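Local structure of Pyrsv_gp04 (2VXZ) at residues A18-G23 against V65-D70; R40-I45 against V54-F59; V11-I16 against Y46-E51; L29-Q32 against S37-R40. The protein is of unknown function but is probably a viral transcriptional regulator that binds DNA through a winged-helix fold. All coordinates share one frame; numbering follows the deposited sequence. Where two conformers were deposited one is given.

Contact 1: residues A18-G23 against V65-D70; sequences ALLADG and VCLSMD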
loop_
_atom_site.group_PDB
_atom_site.type_symbol
_atom_site.label_atom_id
_atom_site.label_comp_id
_atom_site.label_asym_id
_atom_site.label_seq_id
_atom_site.Cartn_x
_atom_site.Cartn_y
_atom_site.Cartn_z
ATOM N N ALA A 18 16.618 -4.041 -4.193
ATOM C CA ALA A 18 16.179 -5.169 -5.027
ATOM C C ALA A 18 14.698 -5.477 -4.824
ATOM O O ALA A 18 13.959 -5.690 -5.787
ATOM C CB ALA A 18 16.997 -6.381 -4.723
ATOM N N LEU A 19 14.275 -5.511 -3.564
ATOM C CA LEU A 19 12.879 -5.765 -3.216
ATOM C C LEU A 19 11.961 -4.716 -3.854
ATOM O O LEU A 19 10.886 -5.041 -4.339
ATOM C CB LEU A 19 12.721 -5.777 -1.691
ATOM C CG LEU A 19 11.492 -6.361 -1.011
ATOM C CD1 LEU A 19 11.233 -7.785 -1.473
ATOM C CD2 LEU A 19 11.640 -6.304 0.525
ATOM N N LEU A 20 12.400 -3.458 -3.858
ATOM C CA LEU A 20 11.626 -2.370 -4.466
ATOM C C LEU A 20 11.629 -2.310 -5.996
ATOM O O LEU A 20 10.826 -1.576 -6.575
ATOM C CB LEU A 20 12.102 -1.018 -3.929
ATOM C CG LEU A 20 11.902 -0.814 -2.431
ATOM C CD1 LEU A 20 12.570 0.473 -2.006
ATOM C CD2 LEU A 20 10.412 -0.832 -2.059
ATOM N N ALA A 21 12.520 -3.044 -6.658
ATOM C CA ALA A 21 12.597 -3.011 -8.122
ATOM C C ALA A 21 11.270 -3.367 -8.776
ATOM O O ALA A 21 10.937 -2.839 -9.828
ATOM C CB ALA A 21 13.699 -3.944 -8.630
ATOM N N ASP A 22 10.515 -4.251 -8.136
ATOM C CA ASP A 22 9.237 -4.719 -8.652
ATOM C C ASP A 22 8.051 -3.829 -8.250
ATOM O O ASP A 22 6.967 -3.939 -8.832
ATOM C CB ASP A 22 8.986 -6.161 -8.188
ATOM C CG ASP A 22 9.692 -6.489 -6.881
ATOM O OD1 ASP A 22 9.002 -6.694 -5.857
ATOM O OD2 ASP A 22 10.950 -6.531 -6.878
ATOM N N GLY A 23 8.237 -2.966 -7.252
ATOM C CA GLY A 23 7.217 -1.978 -6.910
ATOM C C GLY A 23 7.364 -1.423 -5.506
ATOM O O GLY A 23 8.127 -1.956 -4.705
ATOM N N VAL A 65 7.444 3.151 0.561
ATOM C CA VAL A 65 8.835 3.340 0.129
ATOM C C VAL A 65 8.909 3.049 -1.360
ATOM O O VAL A 65 8.525 1.964 -1.795
ATOM C CB VAL A 65 9.789 2.426 0.906
ATOM C CG1 VAL A 65 11.254 2.679 0.500
ATOM C CG2 VAL A 65 9.589 2.628 2.382
ATOM N N CYS A 66 9.392 4.030 -2.127
ATOM C CA CYS A 66 9.374 3.975 -3.586
ATOM C C CYS A 66 10.746 4.362 -4.154
ATOM O O CYS A 66 11.430 5.213 -3.584
ATOM C CB CYS A 66 8.306 4.944 -4.125
ATOM S SG CYS A 66 6.787 5.119 -3.117
ATOM N N LEU A 67 11.128 3.772 -5.286
ATOM C CA LEU A 67 12.374 4.157 -5.967
ATOM C C LEU A 67 12.264 5.536 -6.621
ATOM O O LEU A 67 13.267 6.198 -6.868
ATOM C CB LEU A 67 12.752 3.139 -7.048
ATOM C CG LEU A 67 13.040 1.707 -6.601
ATOM C CD1 LEU A 67 13.338 0.851 -7.830
ATOM C CD2 LEU A 67 14.192 1.665 -5.587
ATOM N N SER A 68 11.041 5.952 -6.922
ATOM C CA SER A 68 10.793 7.237 -7.557
ATOM C C SER A 68 9.323 7.591 -7.427
ATOM O O SER A 68 8.496 6.726 -7.126
ATOM C CB SER A 68 11.159 7.173 -9.036
ATOM O OG SER A 68 10.285 6.311 -9.738
HETATM N N MSE A 69 8.998 8.859 -7.667
HETATM C CA MSE A 69 7.608 9.274 -7.699
HETATM C C MSE A 69 6.892 8.690 -8.905
HETATM O O MSE A 69 5.714 8.408 -8.815
HETATM C CB MSE A 69 7.463 10.798 -7.633
HETATM C CG MSE A 69 7.809 11.359 -6.257
HETATM SE SE MSE A 69 6.747 10.593 -4.806
HETATM C CE MSE A 69 5.047 11.417 -5.242
ATOM N N ASP A 70 7.600 8.470 -10.012
ATOM C CA ASP A 70 7.020 7.711 -11.125
ATOM C C ASP A 70 6.594 6.310 -10.700
ATOM O O ASP A 70 5.540 5.834 -11.114
ATOM C CB ASP A 70 8.003 7.570 -12.280
ATOM C CG ASP A 70 8.011 8.771 -13.189
ATOM O OD1 ASP A 70 7.347 9.791 -12.884
ATOM O OD2 ASP A 70 8.677 8.679 -14.237
#

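Contact 2: residues R40-I45 against V54-F59; sequences RAKALI and VTRVAF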
loop_
_atom_site.group_PDB
_atom_site.type_symbol
_atom_site.label_atom_id
_atom_site.label_comp_id
_atom_site.label_asym_id
_atom_site.label_seq_id
_atom_site.Cartn_x
_atom_site.Cartn_y
_atom_site.Cartn_z
ATOM N N ARG A 40 15.953 -1.170 12.437
ATOM C CA ARG A 40 16.923 -1.355 11.353
ATOM C C ARG A 40 16.298 -0.993 10.003
ATOM O O ARG A 40 16.920 -0.292 9.198
ATOM C CB ARG A 40 17.474 -2.783 11.332
ATOM C CG ARG A 40 18.412 -3.088 12.486
ATOM C CD ARG A 40 19.107 -4.429 12.299
ATOM N NE ARG A 40 20.065 -4.693 13.375
ATOM C CZ ARG A 40 19.754 -5.198 14.573
ATOM N NH1 ARG A 40 18.500 -5.483 14.908
ATOM N NH2 ARG A 40 20.714 -5.415 15.465
ATOM N N ALA A 41 15.071 -1.447 9.747
ATOM C CA ALA A 41 14.435 -1.144 8.461
ATOM C C ALA A 41 14.283 0.364 8.278
ATOM O O ALA A 41 14.601 0.914 7.219
ATOM C CB ALA A 41 13.073 -1.855 8.322
ATOM N N LYS A 42 13.800 1.041 9.310
ATOM C CA LYS A 42 13.642 2.483 9.224
ATOM C C LYS A 42 14.984 3.196 9.045
ATOM O O LYS A 42 15.071 4.163 8.301
ATOM C CB LYS A 42 12.888 3.010 10.447
ATOM C CG LYS A 42 11.401 2.641 10.409
ATOM C CD LYS A 42 10.571 3.528 11.296
ATOM C CE LYS A 42 10.506 4.960 10.759
ATOM N NZ LYS A 42 9.672 5.047 9.526
ATOM N N ALA A 43 16.033 2.732 9.724
ATOM C CA ALA A 43 17.348 3.381 9.639
ATOM C C ALA A 43 17.913 3.210 8.235
ATOM O O ALA A 43 18.478 4.141 7.667
ATOM C CB ALA A 43 18.326 2.813 10.697
ATOM N N LEU A 44 17.733 2.022 7.666
ATOM C CA LEU A 44 18.233 1.727 6.320
ATOM C C LEU A 44 17.489 2.524 5.258
ATOM O O LEU A 44 18.092 2.997 4.291
ATOM C CB LEU A 44 18.103 0.248 6.026
ATOM C CG LEU A 44 19.072 -0.641 6.797
ATOM C CD1 LEU A 44 18.571 -2.084 6.844
ATOM C CD2 LEU A 44 20.476 -0.560 6.216
ATOM N N ILE A 45 16.176 2.660 5.427
ATOM C CA ILE A 45 15.373 3.426 4.484
ATOM C C ILE A 45 15.774 4.891 4.536
ATOM O O ILE A 45 15.881 5.559 3.506
ATOM C CB ILE A 45 13.869 3.243 4.731
ATOM C CG1 ILE A 45 13.461 1.821 4.313
ATOM C CG2 ILE A 45 13.071 4.279 3.926
ATOM C CD1 ILE A 45 12.232 1.275 4.994
ATOM N N VAL A 54 15.624 6.304 -2.620
ATOM C CA VAL A 54 14.203 6.059 -2.418
ATOM C C VAL A 54 13.503 7.335 -2.007
ATOM O O VAL A 54 14.148 8.317 -1.610
ATOM C CB VAL A 54 13.924 4.990 -1.335
ATOM C CG1 VAL A 54 14.609 3.680 -1.667
ATOM C CG2 VAL A 54 14.342 5.507 0.050
ATOM N N THR A 55 12.177 7.301 -2.108
ATOM C CA THR A 55 11.308 8.357 -1.621
ATOM C C THR A 55 10.280 7.728 -0.690
ATOM O O THR A 55 9.793 6.634 -0.960
ATOM C CB THR A 55 10.526 9.038 -2.780
ATOM O OG1 THR A 55 11.422 9.369 -3.847
ATOM C CG2 THR A 55 9.841 10.292 -2.283
ATOM N N ARG A 56 9.942 8.419 0.394
ATOM C CA ARG A 56 8.871 7.972 1.282
ATOM C C ARG A 56 7.640 8.792 0.992
ATOM O O ARG A 56 7.687 10.011 1.052
ATOM C CB ARG A 56 9.251 8.155 2.750
ATOM C CG ARG A 56 10.377 7.271 3.208
ATOM C CD ARG A 56 10.724 7.544 4.667
ATOM N NE ARG A 56 9.785 6.893 5.577
ATOM C CZ ARG A 56 8.905 7.511 6.365
ATOM N NH1 ARG A 56 8.792 8.831 6.387
ATOM N NH2 ARG A 56 8.119 6.783 7.144
ATOM N N VAL A 57 6.544 8.118 0.669
ATOM C CA VAL A 57 5.288 8.779 0.398
ATOM C C VAL A 57 4.274 8.379 1.451
ATOM O O VAL A 57 4.000 7.191 1.650
ATOM C CB VAL A 57 4.775 8.423 -1.004
ATOM C CG1 VAL A 57 3.453 9.124 -1.285
ATOM C CG2 VAL A 57 5.814 8.809 -2.038
ATOM N N ALA A 58 3.727 9.376 2.140
ATOM C CA ALA A 58 2.702 9.143 3.139
ATOM C C ALA A 58 1.443 8.654 2.441
ATOM O O ALA A 58 1.009 9.234 1.450
ATOM C CB ALA A 58 2.417 10.420 3.926
ATOM N N PHE A 59 0.888 7.562 2.944
ATOM C CA PHE A 59 -0.324 6.990 2.386
ATOM C C PHE A 59 -1.246 6.675 3.550
ATOM O O PHE A 59 -1.395 5.524 3.968
ATOM C CB PHE A 59 -0.003 5.753 1.553
ATOM C CG PHE A 59 -1.110 5.347 0.622
ATOM C CD1 PHE A 59 -1.135 5.811 -0.691
ATOM C CD2 PHE A 59 -2.128 4.506 1.055
ATOM C CE1 PHE A 59 -2.143 5.442 -1.553
ATOM C CE2 PHE A 59 -3.151 4.133 0.194
ATOM C CZ PHE A 59 -3.157 4.599 -1.114
HETATM O O HOH W 1 10.310 4.220 6.685
HETATM O O HOH W 2 7.624 3.874 8.451
#

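Contact 3: residues V11-I16 against Y46-E51; sequences VRLRDI and YVLEKE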
loop_
_atom_site.group_PDB
_atom_site.type_symbol
_atom_site.label_atom_id
_atom_site.label_comp_id
_atom_site.label_asym_id
_atom_site.label_seq_id
_atom_site.Cartn_x
_atom_site.Cartn_y
_atom_site.Cartn_z
ATOM N N VAL A 11 24.797 -5.107 2.464
ATOM C CA VAL A 11 23.930 -6.191 1.992
ATOM C C VAL A 11 22.460 -5.810 2.157
ATOM O O VAL A 11 21.658 -5.990 1.254
ATOM C CB VAL A 11 24.225 -7.512 2.755
ATOM C CG1 VAL A 11 23.071 -8.500 2.599
ATOM C CG2 VAL A 11 25.516 -8.117 2.255
ATOM N N ARG A 12 22.110 -5.243 3.305
ATOM C CA ARG A 12 20.728 -4.859 3.546
ATOM C C ARG A 12 20.243 -3.730 2.643
ATOM O O ARG A 12 19.124 -3.761 2.189
ATOM C CB ARG A 12 20.525 -4.473 5.018
ATOM C CG ARG A 12 20.881 -5.581 6.013
ATOM C CD ARG A 12 20.279 -6.914 5.670
ATOM N NE ARG A 12 19.851 -7.643 6.870
ATOM C CZ ARG A 12 18.831 -8.498 6.902
ATOM N NH1 ARG A 12 18.153 -8.766 5.803
ATOM N NH2 ARG A 12 18.498 -9.104 8.029
ATOM N N LEU A 13 21.088 -2.737 2.380
ATOM C CA LEU A 13 20.708 -1.652 1.471
ATOM C C LEU A 13 20.428 -2.209 0.085
ATOM O O LEU A 13 19.440 -1.847 -0.552
ATOM C CB LEU A 13 21.812 -0.604 1.381
ATOM C CG LEU A 13 22.027 0.229 2.644
ATOM C CD1 LEU A 13 23.259 1.106 2.489
ATOM C CD2 LEU A 13 20.808 1.070 2.988
ATOM N N ARG A 14 21.319 -3.091 -0.365
ATOM C CA ARG A 14 21.222 -3.767 -1.665
ATOM C C ARG A 14 19.917 -4.572 -1.755
ATOM O O ARG A 14 19.186 -4.507 -2.752
ATOM C CB ARG A 14 22.455 -4.683 -1.780
ATOM C CG ARG A 14 22.728 -5.357 -3.079
ATOM C CD ARG A 14 24.105 -6.050 -2.999
ATOM N NE ARG A 14 25.225 -5.170 -3.364
ATOM C CZ ARG A 14 26.508 -5.410 -3.084
ATOM N NH1 ARG A 14 26.870 -6.488 -2.390
ATOM N NH2 ARG A 14 27.443 -4.557 -3.489
ATOM N N ASP A 15 19.624 -5.309 -0.696
ATOM C CA ASP A 15 18.414 -6.111 -0.628
ATOM C C ASP A 15 17.131 -5.287 -0.662
ATOM O O ASP A 15 16.180 -5.681 -1.327
ATOM C CB ASP A 15 18.419 -7.007 0.607
ATOM C CG ASP A 15 19.476 -8.113 0.530
ATOM O OD1 ASP A 15 20.104 -8.323 -0.530
ATOM O OD2 ASP A 15 19.686 -8.755 1.558
ATOM N N ILE A 16 17.112 -4.141 0.015
ATOM C CA ILE A 16 15.912 -3.296 0.030
ATOM C C ILE A 16 15.669 -2.756 -1.383
ATOM O O ILE A 16 14.552 -2.802 -1.892
ATOM C CB ILE A 16 16.038 -2.139 1.044
ATOM C CG1 ILE A 16 16.030 -2.679 2.478
ATOM C CG2 ILE A 16 14.880 -1.137 0.885
ATOM C CD1 ILE A 16 16.420 -1.628 3.535
ATOM N N TYR A 46 16.041 5.386 5.740
ATOM C CA TYR A 46 16.574 6.726 5.914
ATOM C C TYR A 46 17.893 6.948 5.152
ATOM O O TYR A 46 18.079 7.979 4.480
ATOM C CB TYR A 46 16.773 6.998 7.405
ATOM C CG TYR A 46 17.434 8.319 7.705
ATOM C CD1 TYR A 46 16.742 9.513 7.550
ATOM C CD2 TYR A 46 18.743 8.377 8.148
ATOM C CE1 TYR A 46 17.351 10.732 7.827
ATOM C CE2 TYR A 46 19.355 9.590 8.428
ATOM C CZ TYR A 46 18.652 10.758 8.261
ATOM O OH TYR A 46 19.269 11.958 8.550
ATOM N N VAL A 47 18.813 6.001 5.272
ATOM C CA VAL A 47 20.078 6.094 4.566
ATOM C C VAL A 47 19.851 6.168 3.047
ATOM O O VAL A 47 20.477 6.982 2.368
ATOM C CB VAL A 47 21.008 4.922 4.929
ATOM C CG1 VAL A 47 22.204 4.860 3.988
ATOM C CG2 VAL A 47 21.476 5.055 6.382
ATOM N N LEU A 48 18.971 5.314 2.530
ATOM C CA LEU A 48 18.621 5.326 1.093
ATOM C C LEU A 48 17.994 6.655 0.649
ATOM O O LEU A 48 18.306 7.167 -0.440
ATOM C CB LEU A 48 17.687 4.165 0.742
ATOM C CG LEU A 48 18.316 2.769 0.786
ATOM C CD1 LEU A 48 17.238 1.691 0.611
ATOM C CD2 LEU A 48 19.429 2.597 -0.267
ATOM N N GLU A 49 17.141 7.211 1.502
ATOM C CA GLU A 49 16.476 8.486 1.234
ATOM C C GLU A 49 17.506 9.612 1.162
ATOM O O GLU A 49 17.454 10.454 0.268
ATOM C CB GLU A 49 15.440 8.747 2.328
ATOM C CG GLU A 49 14.371 9.778 2.026
ATOM C CD GLU A 49 13.253 9.749 3.077
ATOM O OE1 GLU A 49 13.532 9.381 4.243
ATOM O OE2 GLU A 49 12.103 10.078 2.736
ATOM N N LYS A 50 18.450 9.620 2.098
ATOM C CA LYS A 50 19.500 10.636 2.118
ATOM C C LYS A 50 20.398 10.526 0.890
ATOM O O LYS A 50 20.871 11.533 0.380
ATOM C CB LYS A 50 20.342 10.515 3.389
ATOM C CG LYS A 50 19.600 10.942 4.652
ATOM C CD LYS A 50 19.532 12.465 4.826
ATOM C CE LYS A 50 20.912 13.078 4.994
ATOM N NZ LYS A 50 20.927 14.218 5.957
ATOM N N GLU A 51 20.613 9.297 0.426
ATOM C CA GLU A 51 21.370 9.025 -0.792
ATOM C C GLU A 51 20.576 9.272 -2.084
ATOM O O GLU A 51 21.119 9.118 -3.180
ATOM C CB GLU A 51 21.863 7.580 -0.774
ATOM C CG GLU A 51 22.968 7.312 0.243
ATOM C CD GLU A 51 23.413 5.858 0.250
ATOM O OE1 GLU A 51 22.814 5.048 -0.496
ATOM O OE2 GLU A 51 24.353 5.529 1.007
#

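Contact 4: residues L29-Q32 against S37-R40; sequences LIQQ and SHGR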
loop_
_atom_site.group_PDB
_atom_site.type_symbol
_atom_site.label_atom_id
_atom_site.label_comp_id
_atom_site.label_asym_id
_atom_site.label_seq_id
_atom_site.Cartn_x
_atom_site.Cartn_y
_atom_site.Cartn_z
ATOM N N LEU A 29 6.154 -4.351 5.126
ATOM C CA LEU A 29 6.398 -5.464 4.221
ATOM C C LEU A 29 7.894 -5.701 4.067
ATOM O O LEU A 29 8.350 -6.852 4.093
ATOM C CB LEU A 29 5.757 -5.224 2.859
ATOM C CG LEU A 29 5.882 -6.370 1.856
ATOM C CD1 LEU A 29 5.363 -7.697 2.420
ATOM C CD2 LEU A 29 5.155 -6.020 0.554
ATOM N N ILE A 30 8.658 -4.616 3.924
ATOM C CA ILE A 30 10.132 -4.719 3.862
ATOM C C ILE A 30 10.698 -5.424 5.094
ATOM O O ILE A 30 11.499 -6.352 4.972
ATOM C CB ILE A 30 10.780 -3.302 3.670
ATOM C CG1 ILE A 30 10.372 -2.738 2.313
ATOM C CG2 ILE A 30 12.321 -3.375 3.774
ATOM C CD1 ILE A 30 10.544 -1.232 2.161
ATOM N N GLN A 31 10.289 -4.989 6.292
ATOM C CA GLN A 31 10.718 -5.636 7.538
ATOM C C GLN A 31 10.462 -7.131 7.531
ATOM O O GLN A 31 11.332 -7.913 7.905
ATOM C CB GLN A 31 9.957 -5.093 8.738
ATOM C CG GLN A 31 10.238 -3.687 9.073
ATOM C CD GLN A 31 9.191 -3.146 10.023
ATOM O OE1 GLN A 31 8.586 -2.111 9.773
ATOM N NE2 GLN A 31 8.949 -3.877 11.107
ATOM N N GLN A 32 9.249 -7.503 7.138
ATOM C CA GLN A 32 8.825 -8.897 7.142
ATOM C C GLN A 32 9.633 -9.720 6.148
ATOM O O GLN A 32 10.175 -10.787 6.499
ATOM C CB GLN A 32 7.325 -9.006 6.849
ATOM C CG GLN A 32 6.784 -10.439 6.922
ATOM C CD GLN A 32 6.938 -11.223 5.635
ATOM O OE1 GLN A 32 6.718 -10.703 4.542
ATOM N NE2 GLN A 32 7.308 -12.493 5.761
ATOM N N SER A 37 14.368 -5.928 12.133
ATOM C CA SER A 37 13.626 -5.187 13.161
ATOM C C SER A 37 13.015 -3.897 12.581
ATOM O O SER A 37 13.450 -3.384 11.556
ATOM C CB SER A 37 14.541 -4.794 14.304
ATOM O OG SER A 37 15.703 -4.159 13.802
ATOM N N HIS A 38 12.017 -3.356 13.261
ATOM C CA HIS A 38 11.447 -2.080 12.839
ATOM C C HIS A 38 12.532 -1.001 12.721
ATOM O O HIS A 38 12.585 -0.278 11.715
ATOM C CB HIS A 38 10.375 -1.629 13.819
ATOM C CG HIS A 38 9.593 -0.444 13.353
ATOM N ND1 HIS A 38 9.162 -0.302 12.052
ATOM C CD2 HIS A 38 9.137 0.642 14.021
ATOM C CE1 HIS A 38 8.487 0.827 11.933
ATOM N NE2 HIS A 38 8.455 1.417 13.114
ATOM N N GLY A 39 13.378 -0.908 13.752
ATOM C CA GLY A 39 14.421 0.106 13.829
ATOM C C GLY A 39 15.425 0.028 12.697
ATOM O O GLY A 39 15.731 1.038 12.082
ATOM N N ARG A 40 15.953 -1.170 12.437
ATOM C CA ARG A 40 16.923 -1.355 11.353
ATOM C C ARG A 40 16.298 -0.993 10.003
ATOM O O ARG A 40 16.920 -0.292 9.198
ATOM C CB ARG A 40 17.474 -2.783 11.332
ATOM C CG ARG A 40 18.412 -3.088 12.486
ATOM C CD ARG A 40 19.107 -4.429 12.299
ATOM N NE ARG A 40 20.065 -4.693 13.375
ATOM C CZ ARG A 40 19.754 -5.198 14.573
ATOM N NH1 ARG A 40 18.500 -5.483 14.908
ATOM N NH2 ARG A 40 20.714 -5.415 15.465
#

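Contact 1: residues A18-G23 against V65-D70
Leu20 packs against Val65 and Leu67, joining the last turn of helix 7-20 to the end of strand 62-66. This is the core of a winged helix-turn-helix, where the first helix meets the strand that returns from the wing.

Most of the apolar contacts radiate from Leu20. Its CD1 meets CG1 of Val65 at 3.6 Å, the two side chains crossing at about a right angle, while its CD2 lies 3.4 Å from the carbonyl O of Val65. Its CB lies 3.8 Å from CD2 of Leu67. The Val65 branch that does the touching is the one turned anti to the backbone N (chi1 -177°), which leaves the other methyl off this interface. Val54 and Ile30 of neighbouring elements extend the same core.

No hydrogen bond links the two segments directly; Gln71 bridges them instead. Its amide accepts from Leu67 N through OE1 and donates to Leu20 O through NE2, so both backbones are fixed to the start of helix 69-89. Ser68 OG caps that helix by accepting from Gln71 N.

Cys66 has its CB directed away from segment 18-23 and forms a disulfide with Cys24. At the edge of the contact, one Leu67 methyl reaches the backbone of the helix end: CD1 sits 3.7 Å from Leu20 O and 3.9 Å from Ala21 CA.

Contact 2: residues R40-I45 against V54-F59
Ile45 and Arg56 bury more of their surface here than any other residues of the two segments. The aliphatic part of Arg56 runs across the Ile45 side chain at about a right angle, with CD 4.1 Å from CG2 of Ile45 and CG about as near. That methyl is the Ile45 branch anti to the backbone N, and it also faces Val54, whose own CG2 is 4.3 Å away. Val54 reaches the helix backbone as well: its CG2 is 3.8 Å from Ile45 O. Val65 and Thr27 also touch Ile45, which is buried.

In winged-helix terms, helix 38-50 is the second helix of the helix-turn-helix, the usual recognition helix, and strand 55-59 leads out into the wing.

Past Ile45 the Arg56 chain kinks at CG-CD (chi3 79°), turning its guanidinium toward Lys42. The Lys42 chain is itself bent near its end, and NZ comes to 3.3 Å from NH2 of Arg56. Both groups are donors, and two waters sit between them as acceptors. Water 1 takes hydrogen bonds from Lys42 NZ at 3.0 Å and from Arg56 NE at 2.9 Å. Water 2 is bound by Lys42 NZ at 2.6 Å and, in the guanidinium plane, by Arg56 NH2 at 3.2 Å. The two water oxygens, each accepting from both residues, probably help the two positive groups to lie so close. A basic pair between recognition helix and wing would be consistent with a surface that meets the phosphates of DNA.

Contact 3: residues V11-I16 against Y46-E51
Val47 is the first residue of the 46-51 segment to meet helix 7-20. Its CG1, the methyl anti to the backbone N, lies 4.2 Å from CD2 of Leu13 and about as far from CD1, so it rests across the fork of that leucine. The two side chains cross at about a right angle, at the outer margin of the interface.

Leu48 goes deeper and sits between two residues one turn apart on the other helix. CG and CD2 of Leu48 face Leu13, CG at 3.7 Å from Leu13 CD2, the two leucines sliding past each other in opposite directions, while its CD1 meets CG2 of Ile16 at 3.7 Å. The short helical segments cross at -74°, with their axes 10.9 Å apart at closest approach. Here the first helix of the winged helix-turn-helix packs across the presumed recognition helix 38-50 through a few large aliphatic groups. Leu44, one turn before Leu48, touches Leu13 and Ile16 too, and Val54 packs on Leu48 from the loop that follows.

Glu51 closes the segment with its CB turned toward helix 7-20, and its OE2 makes a weak hydrogen bond to His5 NE2, just ahead of that helix.

Contact 4: residues L29-Q32 against S37-R40
Gln31 and His38 join the two helices of the helix-turn-helix near the surface, across the short turn between helix 27-34 and helix 38-50. Before Gln31, Ile30 faces inward, where it packs on Ile45 further along the second helix.

Gln31 carries the whole contact. Its chain runs out extended beyond CG, which brings the terminal amide alongside the first turn of helix 38-50. On the way, CG passes 4.1 Å from Ser37 O, and Ala41 also touches the side chain. At the end, OE1 accepts a hydrogen bond from His38 ND1 at 3.0 Å, bent to 148° at the hydrogen. The donor stands well above the carbonyl plane, 55° out of it, rather than on a lone pair, whereas OE1 lies at the edge of the imidazole, near the ring plane. Amide and ring planes are 43° apart, neither stacked nor perpendicular. The other arm of the amide, NE2, comes to 3.5 Å from His38 CA, so the amide lies flank-on to the backbone of the new helix while its oxygen reaches the ring.

His38 leads off its CA away from Gln31, but with CG anti to the backbone N its ring turns so that ND1 comes back to the amide. Just before it, Ser37 is the N-cap of helix 38-50. Its OG accepts from Arg40 N at 3.3 Å, the capping bond, and also from Arg40 NH1 at 3.3 Å.

Helix 7-20 opens two of the loops: its middle is met by 46-51 in contact 3, and its end by 65-70 in contact 1. These two contacts cross along the chain. Contact 4, the shortest closure, falls within the span of both and joins helices 27-34 and 38-50. Contact 2 begins at Arg40, where contact 4 ends; it lies within the span of contact 1 but crosses contact 3, because strand 55-59 comes after 46-51. Contacts 2, 3 and 4 all use helix 38-50, which is thus tied to helix 7-20, to helix 27-34 and to the strand that leads into the wing, while contact 1 joins the first helix to strand 62-66 and the approach to helix 69-89.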